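Local structure of endo-1,4-beta-xylanase (Bacteroides thetaiotaomicron VPI-5482, 3KST) at residues I265-W270 with Q276-Y281; C52-D57 with K62-A67; V156-D161 with S165-T170. The protein probably hydrolyses glycosidic bonds in xylan-type polysaccharides, as a calcium-containing member of glycoside hydrolase family 43. All blocks are in the same frame, centred on the assembly; numbering follows the deposited sequence.

Contact 1 (I265-W270 with Q276-Y281)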
loop_
_atom_site.group_PDB
_atom_site.type_symbol
_atom_site.label_atom_id
_atom_site.label_comp_id
_atom_site.label_asym_id
_atom_site.label_seq_id
_atom_site.Cartn_x
_atom_site.Cartn_y
_atom_site.Cartn_z
ATOM N N ILE A 265 -1.545 -8.699 0.769
ATOM C CA ILE A 265 -2.779 -8.221 1.414
ATOM C C ILE A 265 -3.437 -7.249 0.440
ATOM O O ILE A 265 -2.736 -6.486 -0.227
ATOM C CB ILE A 265 -2.524 -7.598 2.821
ATOM C CG1 ILE A 265 -3.837 -7.318 3.550
ATOM C CG2 ILE A 265 -1.651 -6.342 2.763
ATOM C CD1 ILE A 265 -3.593 -6.896 5.020
ATOM N N PHE A 266 -4.757 -7.263 0.363
ATOM C CA PHE A 266 -5.492 -6.389 -0.555
ATOM C C PHE A 266 -6.923 -6.212 -0.065
ATOM O O PHE A 266 -7.375 -6.984 0.766
ATOM C CB PHE A 266 -5.517 -6.970 -1.990
ATOM C CG PHE A 266 -6.194 -8.317 -2.092
ATOM C CD1 PHE A 266 -5.482 -9.481 -1.824
ATOM C CD2 PHE A 266 -7.552 -8.416 -2.403
ATOM C CE1 PHE A 266 -6.105 -10.738 -1.882
ATOM C CE2 PHE A 266 -8.205 -9.668 -2.487
ATOM C CZ PHE A 266 -7.465 -10.843 -2.225
ATOM N N HIS A 267 -7.595 -5.189 -0.579
ATOM C CA HIS A 267 -9.000 -4.951 -0.268
ATOM C C HIS A 267 -9.906 -5.460 -1.385
ATOM O O HIS A 267 -9.468 -5.796 -2.494
ATOM C CB HIS A 267 -9.298 -3.483 0.072
ATOM C CG HIS A 267 -9.283 -2.558 -1.098
ATOM N ND1 HIS A 267 -8.437 -1.472 -1.166
ATOM C CD2 HIS A 267 -10.005 -2.541 -2.246
ATOM C CE1 HIS A 267 -8.644 -0.825 -2.298
ATOM N NE2 HIS A 267 -9.581 -1.461 -2.978
ATOM N N ALA A 268 -11.194 -5.482 -1.085
ATOM C CA ALA A 268 -12.226 -5.809 -2.053
ATOM C C ALA A 268 -13.493 -5.068 -1.631
ATOM O O ALA A 268 -13.588 -4.602 -0.493
ATOM C CB ALA A 268 -12.453 -7.293 -2.069
ATOM N N HIS A 269 -14.449 -4.929 -2.544
ATOM C CA HIS A 269 -15.747 -4.356 -2.191
ATOM C C HIS A 269 -16.417 -5.173 -1.078
ATOM O O HIS A 269 -16.057 -6.356 -0.854
ATOM C CB HIS A 269 -16.698 -4.288 -3.392
ATOM C CG HIS A 269 -16.260 -3.350 -4.467
ATOM N ND1 HIS A 269 -16.721 -3.434 -5.764
ATOM C CD2 HIS A 269 -15.371 -2.327 -4.449
ATOM C CE1 HIS A 269 -16.161 -2.480 -6.489
ATOM N NE2 HIS A 269 -15.333 -1.794 -5.716
ATOM N N TRP A 270 -17.318 -4.515 -0.348
ATOM C CA TRP A 270 -18.100 -5.173 0.700
ATOM C C TRP A 270 -18.779 -6.441 0.165
ATOM O O TRP A 270 -18.758 -7.476 0.818
ATOM C CB TRP A 270 -19.117 -4.214 1.302
ATOM C CG TRP A 270 -20.031 -4.864 2.226
ATOM C CD1 TRP A 270 -21.327 -5.161 1.985
ATOM C CD2 TRP A 270 -19.722 -5.410 3.520
ATOM N NE1 TRP A 270 -21.869 -5.815 3.051
ATOM C CE2 TRP A 270 -20.904 -5.992 4.007
ATOM C CE3 TRP A 270 -18.569 -5.444 4.322
ATOM C CZ2 TRP A 270 -20.977 -6.619 5.259
ATOM C CZ3 TRP A 270 -18.636 -6.066 5.552
ATOM C CH2 TRP A 270 -19.856 -6.636 6.015
ATOM N N GLN A 276 -19.132 -0.089 -0.304
ATOM C CA GLN A 276 -18.775 0.261 1.075
ATOM C C GLN A 276 -19.351 -0.630 2.177
ATOM O O GLN A 276 -20.542 -0.921 2.154
ATOM C CB GLN A 276 -19.237 1.660 1.453
ATOM C CG GLN A 276 -18.691 2.803 0.701
ATOM C CD GLN A 276 -19.131 4.108 1.355
ATOM O OE1 GLN A 276 -18.689 4.454 2.463
ATOM N NE2 GLN A 276 -20.020 4.830 0.686
ATOM N N PRO A 277 -18.561 -0.940 3.219
ATOM C CA PRO A 277 -17.178 -0.545 3.435
ATOM C C PRO A 277 -16.255 -1.587 2.807
ATOM O O PRO A 277 -16.547 -2.787 2.862
ATOM C CB PRO A 277 -17.059 -0.505 4.963
ATOM C CG PRO A 277 -18.009 -1.520 5.447
ATOM C CD PRO A 277 -19.080 -1.692 4.382
ATOM N N ARG A 278 -15.190 -1.151 2.146
ATOM C CA ARG A 278 -14.180 -2.108 1.685
ATOM C C ARG A 278 -13.493 -2.762 2.906
ATOM O O ARG A 278 -13.349 -2.135 3.976
ATOM C CB ARG A 278 -13.162 -1.443 0.767
ATOM C CG ARG A 278 -13.761 -0.981 -0.570
ATOM C CD ARG A 278 -12.808 -0.083 -1.333
ATOM N NE ARG A 278 -12.638 1.176 -0.591
ATOM C CZ ARG A 278 -11.655 2.070 -0.768
ATOM N NH1 ARG A 278 -10.692 1.884 -1.678
ATOM N NH2 ARG A 278 -11.641 3.164 -0.005
ATOM N N THR A 279 -13.104 -4.023 2.735
ATOM C CA THR A 279 -12.420 -4.822 3.758
ATOM C C THR A 279 -11.271 -5.563 3.104
ATOM O O THR A 279 -11.222 -5.673 1.877
ATOM C CB THR A 279 -13.384 -5.777 4.493
ATOM O OG1 THR A 279 -13.629 -6.945 3.694
ATOM C CG2 THR A 279 -14.723 -5.070 4.841
ATOM N N SER A 280 -10.341 -6.071 3.918
ATOM C CA SER A 280 -9.110 -6.654 3.412
ATOM C C SER A 280 -8.983 -8.154 3.588
ATOM O O SER A 280 -9.599 -8.737 4.475
ATOM C CB SER A 280 -7.913 -5.897 3.976
ATOM O OG SER A 280 -7.867 -4.611 3.378
ATOM N N TYR A 281 -8.190 -8.735 2.694
ATOM C CA TYR A 281 -8.003 -10.187 2.501
ATOM C C TYR A 281 -6.535 -10.474 2.173
ATOM O O TYR A 281 -5.789 -9.573 1.796
ATOM C CB TYR A 281 -8.883 -10.674 1.341
ATOM C CG TYR A 281 -10.367 -10.463 1.579
ATOM C CD1 TYR A 281 -11.103 -11.401 2.290
ATOM C CD2 TYR A 281 -11.024 -9.303 1.134
ATOM C CE1 TYR A 281 -12.451 -11.210 2.545
ATOM C CE2 TYR A 281 -12.369 -9.084 1.380
ATOM C CZ TYR A 281 -13.086 -10.059 2.111
ATOM O OH TYR A 281 -14.418 -9.869 2.355
HETATM O O HOH W 1 -15.388 -7.428 1.652
#

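Contact 2 (C52-D57 with K62-A67)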
loop_
_atom_site.group_PDB
_atom_site.type_symbol
_atom_site.label_atom_id
_atom_site.label_comp_id
_atom_site.label_asym_id
_atom_site.label_seq_id
_atom_site.Cartn_x
_atom_site.Cartn_y
_atom_site.Cartn_z
ATOM N N CYS A 52 -4.281 0.832 13.834
ATOM C CA CYS A 52 -3.255 -0.209 13.815
ATOM C C CYS A 52 -3.934 -1.502 14.258
ATOM O O CYS A 52 -4.618 -1.499 15.259
ATOM C CB CYS A 52 -2.102 0.072 14.773
ATOM S SG CYS A 52 -0.910 -1.290 14.841
ATOM N N PHE A 53 -3.773 -2.563 13.481
ATOM C CA PHE A 53 -4.229 -3.914 13.874
ATOM C C PHE A 53 -3.000 -4.801 13.962
ATOM O O PHE A 53 -2.089 -4.645 13.146
ATOM C CB PHE A 53 -5.189 -4.502 12.838
ATOM C CG PHE A 53 -6.414 -3.677 12.610
ATOM C CD1 PHE A 53 -6.384 -2.633 11.696
ATOM C CD2 PHE A 53 -7.602 -3.952 13.283
ATOM C CE1 PHE A 53 -7.533 -1.843 11.458
ATOM C CE2 PHE A 53 -8.753 -3.192 13.069
ATOM C CZ PHE A 53 -8.723 -2.117 12.142
ATOM N N SER A 54 -2.952 -5.727 14.934
ATOM C CA SER A 54 -1.865 -6.704 15.001
ATOM C C SER A 54 -2.400 -8.142 14.991
ATOM O O SER A 54 -3.547 -8.392 15.349
ATOM C CB SER A 54 -0.952 -6.498 16.218
ATOM O OG SER A 54 -1.559 -6.930 17.418
ATOM N N SER A 55 -1.519 -9.064 14.628
ATOM C CA SER A 55 -1.832 -10.498 14.494
ATOM C C SER A 55 -0.604 -11.392 14.619
ATOM O O SER A 55 0.504 -10.993 14.216
ATOM C CB SER A 55 -2.478 -10.755 13.134
ATOM O OG SER A 55 -2.725 -12.144 12.875
ATOM N N ASP A 56 -0.831 -12.598 15.151
ATOM C CA ASP A 56 0.168 -13.654 15.268
ATOM C C ASP A 56 0.121 -14.648 14.094
ATOM O O ASP A 56 1.144 -15.274 13.752
ATOM C CB ASP A 56 -0.078 -14.445 16.568
ATOM C CG ASP A 56 0.152 -13.625 17.813
ATOM O OD1 ASP A 56 1.164 -12.908 17.863
ATOM O OD2 ASP A 56 -0.635 -13.729 18.774
ATOM N N ASP A 57 -1.053 -14.761 13.467
ATOM C CA ASP A 57 -1.341 -15.801 12.460
ATOM C C ASP A 57 -1.963 -15.356 11.126
ATOM O O ASP A 57 -2.260 -16.214 10.290
ATOM C CB ASP A 57 -2.255 -16.838 13.144
ATOM C CG ASP A 57 -3.627 -16.255 13.588
ATOM O OD1 ASP A 57 -3.991 -15.097 13.226
ATOM O OD2 ASP A 57 -4.339 -16.947 14.335
ATOM N N LYS A 62 -6.139 -8.150 16.243
ATOM C CA LYS A 62 -6.624 -7.371 17.389
ATOM C C LYS A 62 -6.279 -5.898 17.120
ATOM O O LYS A 62 -5.224 -5.607 16.530
ATOM C CB LYS A 62 -6.060 -7.856 18.732
ATOM C CG LYS A 62 -4.918 -7.067 19.377
ATOM C CD LYS A 62 -4.461 -7.690 20.697
ATOM C CE LYS A 62 -3.881 -6.633 21.622
ATOM N NZ LYS A 62 -3.275 -7.205 22.865
ATOM N N ARG A 63 -7.148 -4.998 17.575
ATOM C CA ARG A 63 -6.883 -3.557 17.467
ATOM C C ARG A 63 -5.832 -3.130 18.468
ATOM O O ARG A 63 -5.856 -3.550 19.634
ATOM C CB ARG A 63 -8.127 -2.730 17.701
ATOM C CG ARG A 63 -9.057 -2.735 16.542
ATOM C CD ARG A 63 -10.253 -1.882 16.868
ATOM N NE ARG A 63 -11.122 -1.723 15.718
ATOM C CZ ARG A 63 -10.892 -0.900 14.689
ATOM N NH1 ARG A 63 -9.767 -0.160 14.618
ATOM N NH2 ARG A 63 -11.788 -0.823 13.720
ATOM N N GLU A 64 -4.889 -2.328 17.993
ATOM C CA GLU A 64 -3.860 -1.766 18.860
ATOM C C GLU A 64 -4.151 -0.324 19.257
ATOM O O GLU A 64 -3.586 0.158 20.248
ATOM C CB GLU A 64 -2.490 -1.890 18.201
ATOM C CG GLU A 64 -2.005 -3.322 18.072
ATOM C CD GLU A 64 -1.687 -4.007 19.383
ATOM O OE1 GLU A 64 -1.521 -3.341 20.426
ATOM O OE2 GLU A 64 -1.605 -5.245 19.366
ATOM N N GLY A 65 -5.061 0.341 18.554
ATOM C CA GLY A 65 -5.373 1.727 18.821
ATOM C C GLY A 65 -5.333 2.572 17.567
ATOM O O GLY A 65 -5.353 2.061 16.427
ATOM N N GLN A 66 -5.275 3.878 17.791
ATOM C CA GLN A 66 -5.246 4.855 16.699
ATOM C C GLN A 66 -3.791 5.244 16.432
ATOM O O GLN A 66 -3.249 6.099 17.137
ATOM C CB GLN A 66 -6.049 6.067 17.109
ATOM C CG GLN A 66 -6.212 7.135 16.034
ATOM C CD GLN A 66 -7.503 7.064 15.213
ATOM O OE1 GLN A 66 -8.460 6.352 15.546
ATOM N NE2 GLN A 66 -7.554 7.878 14.165
ATOM N N ALA A 67 -3.179 4.613 15.425
ATOM C CA ALA A 67 -1.795 4.871 14.993
ATOM C C ALA A 67 -1.529 6.358 14.751
ATOM O O ALA A 67 -0.489 6.885 15.187
ATOM C CB ALA A 67 -1.449 4.073 13.712
#

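Contact 3 (V156-D161 with S165-T170)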
loop_
_atom_site.group_PDB
_atom_site.type_symbol
_atom_site.label_atom_id
_atom_site.label_comp_id
_atom_site.label_asym_id
_atom_site.label_seq_id
_atom_site.Cartn_x
_atom_site.Cartn_y
_atom_site.Cartn_z
ATOM N N VAL A 156 8.011 8.492 -9.416
ATOM C CA VAL A 156 9.002 8.205 -8.400
ATOM C C VAL A 156 9.953 9.388 -8.324
ATOM O O VAL A 156 10.097 10.127 -9.326
ATOM C CB VAL A 156 9.789 6.908 -8.731
ATOM C CG1 VAL A 156 10.591 7.096 -10.071
ATOM C CG2 VAL A 156 10.700 6.468 -7.546
ATOM N N ALA A 157 10.521 9.587 -7.134
ATOM C CA ALA A 157 11.599 10.550 -6.906
ATOM C C ALA A 157 12.464 10.043 -5.763
ATOM O O ALA A 157 11.988 9.366 -4.893
ATOM C CB ALA A 157 11.053 11.908 -6.555
ATOM N N GLN A 158 13.748 10.379 -5.794
ATOM C CA GLN A 158 14.647 10.055 -4.692
ATOM C C GLN A 158 14.273 10.964 -3.524
ATOM O O GLN A 158 13.888 12.128 -3.737
ATOM C CB GLN A 158 16.092 10.321 -5.119
ATOM C CG GLN A 158 17.142 9.942 -4.111
ATOM C CD GLN A 158 18.529 10.418 -4.509
ATOM O OE1 GLN A 158 18.800 10.676 -5.686
ATOM N NE2 GLN A 158 19.430 10.518 -3.519
HETATM N N MSE A 159 14.342 10.431 -2.303
HETATM C CA MSE A 159 14.093 11.234 -1.098
HETATM C C MSE A 159 15.412 11.789 -0.565
HETATM O O MSE A 159 16.493 11.277 -0.871
HETATM C CB MSE A 159 13.437 10.424 0.042
HETATM C CG MSE A 159 12.127 9.746 -0.311
HETATM SE SE MSE A 159 10.971 9.537 1.233
HETATM C CE MSE A 159 10.338 11.332 1.311
ATOM N N THR A 160 15.312 12.828 0.260
ATOM C CA THR A 160 16.477 13.306 1.003
ATOM C C THR A 160 16.846 12.252 2.086
ATOM O O THR A 160 16.089 11.292 2.327
ATOM C CB THR A 160 16.211 14.694 1.609
ATOM O OG1 THR A 160 15.028 14.653 2.410
ATOM C CG2 THR A 160 15.992 15.751 0.500
ATOM N N ASP A 161 17.988 12.458 2.749
ATOM C CA ASP A 161 18.504 11.528 3.769
ATOM C C ASP A 161 17.538 11.387 4.954
ATOM O O ASP A 161 17.410 10.313 5.517
ATOM C CB ASP A 161 19.877 12.000 4.332
ATOM C CG ASP A 161 21.008 12.055 3.278
ATOM O OD1 ASP A 161 21.063 11.222 2.345
ATOM O OD2 ASP A 161 21.900 12.932 3.413
ATOM N N SER A 165 11.651 14.888 2.563
ATOM C CA SER A 165 11.475 15.611 1.297
ATOM C C SER A 165 11.864 14.747 0.122
ATOM O O SER A 165 12.652 13.800 0.280
ATOM C CB SER A 165 12.411 16.821 1.265
ATOM O OG SER A 165 12.250 17.683 2.372
ATOM N N ILE A 166 11.312 15.083 -1.042
ATOM C CA ILE A 166 11.728 14.460 -2.310
ATOM C C ILE A 166 12.678 15.405 -3.030
ATOM O O ILE A 166 12.591 16.623 -2.859
ATOM C CB ILE A 166 10.559 14.064 -3.235
ATOM C CG1 ILE A 166 9.641 15.219 -3.623
ATOM C CG2 ILE A 166 9.706 12.983 -2.573
ATOM C CD1 ILE A 166 8.777 14.847 -4.856
ATOM N N LYS A 167 13.579 14.841 -3.826
ATOM C CA LYS A 167 14.502 15.605 -4.658
ATOM C C LYS A 167 13.768 15.739 -5.968
ATOM O O LYS A 167 13.792 14.817 -6.776
ATOM C CB LYS A 167 15.830 14.862 -4.816
ATOM C CG LYS A 167 16.577 14.722 -3.528
ATOM C CD LYS A 167 17.976 14.184 -3.799
ATOM C CE LYS A 167 18.835 14.255 -2.579
ATOM N NZ LYS A 167 20.272 14.146 -2.967
ATOM N N THR A 168 13.124 16.893 -6.180
ATOM C CA THR A 168 12.291 17.096 -7.390
ATOM C C THR A 168 13.007 16.971 -8.724
ATOM O O THR A 168 12.378 16.579 -9.712
ATOM C CB THR A 168 11.416 18.358 -7.344
ATOM O OG1 THR A 168 12.211 19.531 -7.181
ATOM C CG2 THR A 168 10.432 18.272 -6.152
ATOM N N GLU A 169 14.317 17.256 -8.754
ATOM C CA GLU A 169 15.109 17.035 -9.965
ATOM C C GLU A 169 15.239 15.545 -10.369
ATOM O O GLU A 169 15.648 15.262 -11.492
ATOM C CB GLU A 169 16.511 17.669 -9.845
ATOM C CG GLU A 169 17.585 16.948 -8.975
ATOM C CD GLU A 169 17.402 17.029 -7.463
ATOM O OE1 GLU A 169 16.532 17.785 -6.948
ATOM O OE2 GLU A 169 18.188 16.323 -6.788
ATOM N N THR A 170 14.937 14.608 -9.468
ATOM C CA THR A 170 14.972 13.169 -9.766
ATOM C C THR A 170 13.588 12.607 -10.186
ATOM O O THR A 170 13.491 11.400 -10.438
ATOM C CB THR A 170 15.529 12.345 -8.593
ATOM O OG1 THR A 170 14.596 12.361 -7.509
ATOM C CG2 THR A 170 16.903 12.895 -8.144
#

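Contact 1 (I265-W270 with Q276-Y281)
Phe266 and Tyr281 pair across the antiparallel hairpin of strands 262-268 and 279-287, part of the five-bladed beta-propeller fold of family 43. Tyr281 N donates to Phe266 O over 2.7 Å. The CB of Tyr281 forms a bump over the Phe266 ring, toward its rim and 3.8 Å from CZ, a CH-pi contact. The phenol ring continues past Ala268, whose small CB lets it lie close, 3.9 Å from Tyr281 CE2. On the face carrying His267, Arg278 runs alongside and sets its CD over one face of the imidazole, 4.0 Å from the His267 ring centroid, a CH-pi contact. ND1 of that ring accepts a hydrogen bond from the backbone N of Asp26, the predicted proton acceptor. Past the strands, Trp270 swings its indole away from its own backbone N (chi1 173°) and lies beside Pro277. Pro277 CD presses on one indole face, while Thr279 CG2 meets the ring edge, 3.9 Å from CE3. A serine at Trp270 would probably leave Pro277 CD and Thr279 CG2 without their flat apolar partner and open a gap there. One water donates to His269 O at 2.8 Å and is also hydrogen-bonded to Thr279 OG1 and Tyr281 OH.

Contact 2 (C52-D57 with K62-A67)
Phe53 and Arg63 form a close-packed part of this antiparallel hairpin, which joins strands 49-55 and 60-69 of the propeller. They are a non-hydrogen-bonded pair whose side chains run side by side in the same direction. Phe53 CE2 lies over the centre of one guanidinium face, 3.5 Å from Arg63 CZ, with the two planes 46° apart. Arginine suits the place because its CG also packs on the ring, 3.5 Å from CE2, while the charged end reaches beyond: NE forms a salt bridge with Glu18 and NH2 is hydrogen-bonded to Gly43 O. Next along, two backbone hydrogen bonds of 2.8 Å, N of each to O of the other, join Ser54 and Lys62. Buried Cys52 belongs to the tight side, its SG 3.8 Å from Glu64 CB and its CB against Ala67 CB.

The looser side is the outer margin of the Ser54 face: Lys62 touches Ser54 OG through CG, but its extended chain leads away to solvent. Glu64, partly exposed, bends at chi2 (-68°), which carries its carboxylate back to Ser54. Glu64 and Gly65 together face Cys52, consistent with a beta bulge: Glu64 N donates to Cys52 O and Cys52 N to Gly65 O. Glycine fits because a CB here would collide with Glu64 O. Ser54 OG donates to Glu64 OE2 over 2.6 Å, and OE2 accepts with its anti lone pair, away from the other carboxylate oxygen. Such a short bond would probably favour the ionised form of Glu64, while Glu18 is likely to offset the charge of Arg63 on the opposite face.

Contact 3 (V156-D161 with S165-T170)
Gln158 and Lys167 bring the end of strand 152-158 against the loop leading to strand 172-175, the edge strand of a four-stranded antiparallel sheet. Lys167 N gives a nearly straight 2.7 Å bond to Gln158 O (172° at the hydrogen). Their long side chains then extend side by side in the same direction, and Gln158 CD, the amide carbon, lies 3.9 Å from Lys167 CD, so the lysine methylenes lie against the amide group. Ser165, the third residue well covered here, works through its backbone: Ser165 O accepts from Thr160 N at 2.8 Å and also meets the selenomethionine methyl, Met159 CE, at 3.5 Å. Its CB rests on Thr160 CG2. Behind this polar edge, Ala157 CB packs on Ile166 CB at 4.0 Å, small against branched, and Ile166 goes on to Phe145 of strand 141-148. The loop is fastened at its far end by Thr170, whose chi1 of 69° directs OG1 at Gln158. Thr170 OG1 accepts from Gln158 N at 2.8 Å and donates to Lys167 O at 2.7 Å. Lys167 O takes a second bond from Thr170 N; by accepting and donating, the hydroxyl links strand to loop, standing in for a backbone carbonyl.

How the contacts relate
From the N terminus, contact 2 comes first, closing the short turn between strands 49-55 and 60-69. Contact 3 follows, closing the loop after strand 152-158, and contact 1 comes last, closing the hairpin of strands 262-268 and 279-287. The three are in series: none nests in or crosses another. Contacts 1 and 2, with centres about 17 Å apart, belong to one sheet: strand 293-305 runs parallel to 60-69 and antiparallel to 279-287, linking early and late chain. Contact 3 lies at the margin of a separate four-stranded sheet, where a loop joins 152-158 and 172-175, its centre about 32 Å from those of the other two and across the chain's centre from contact 1.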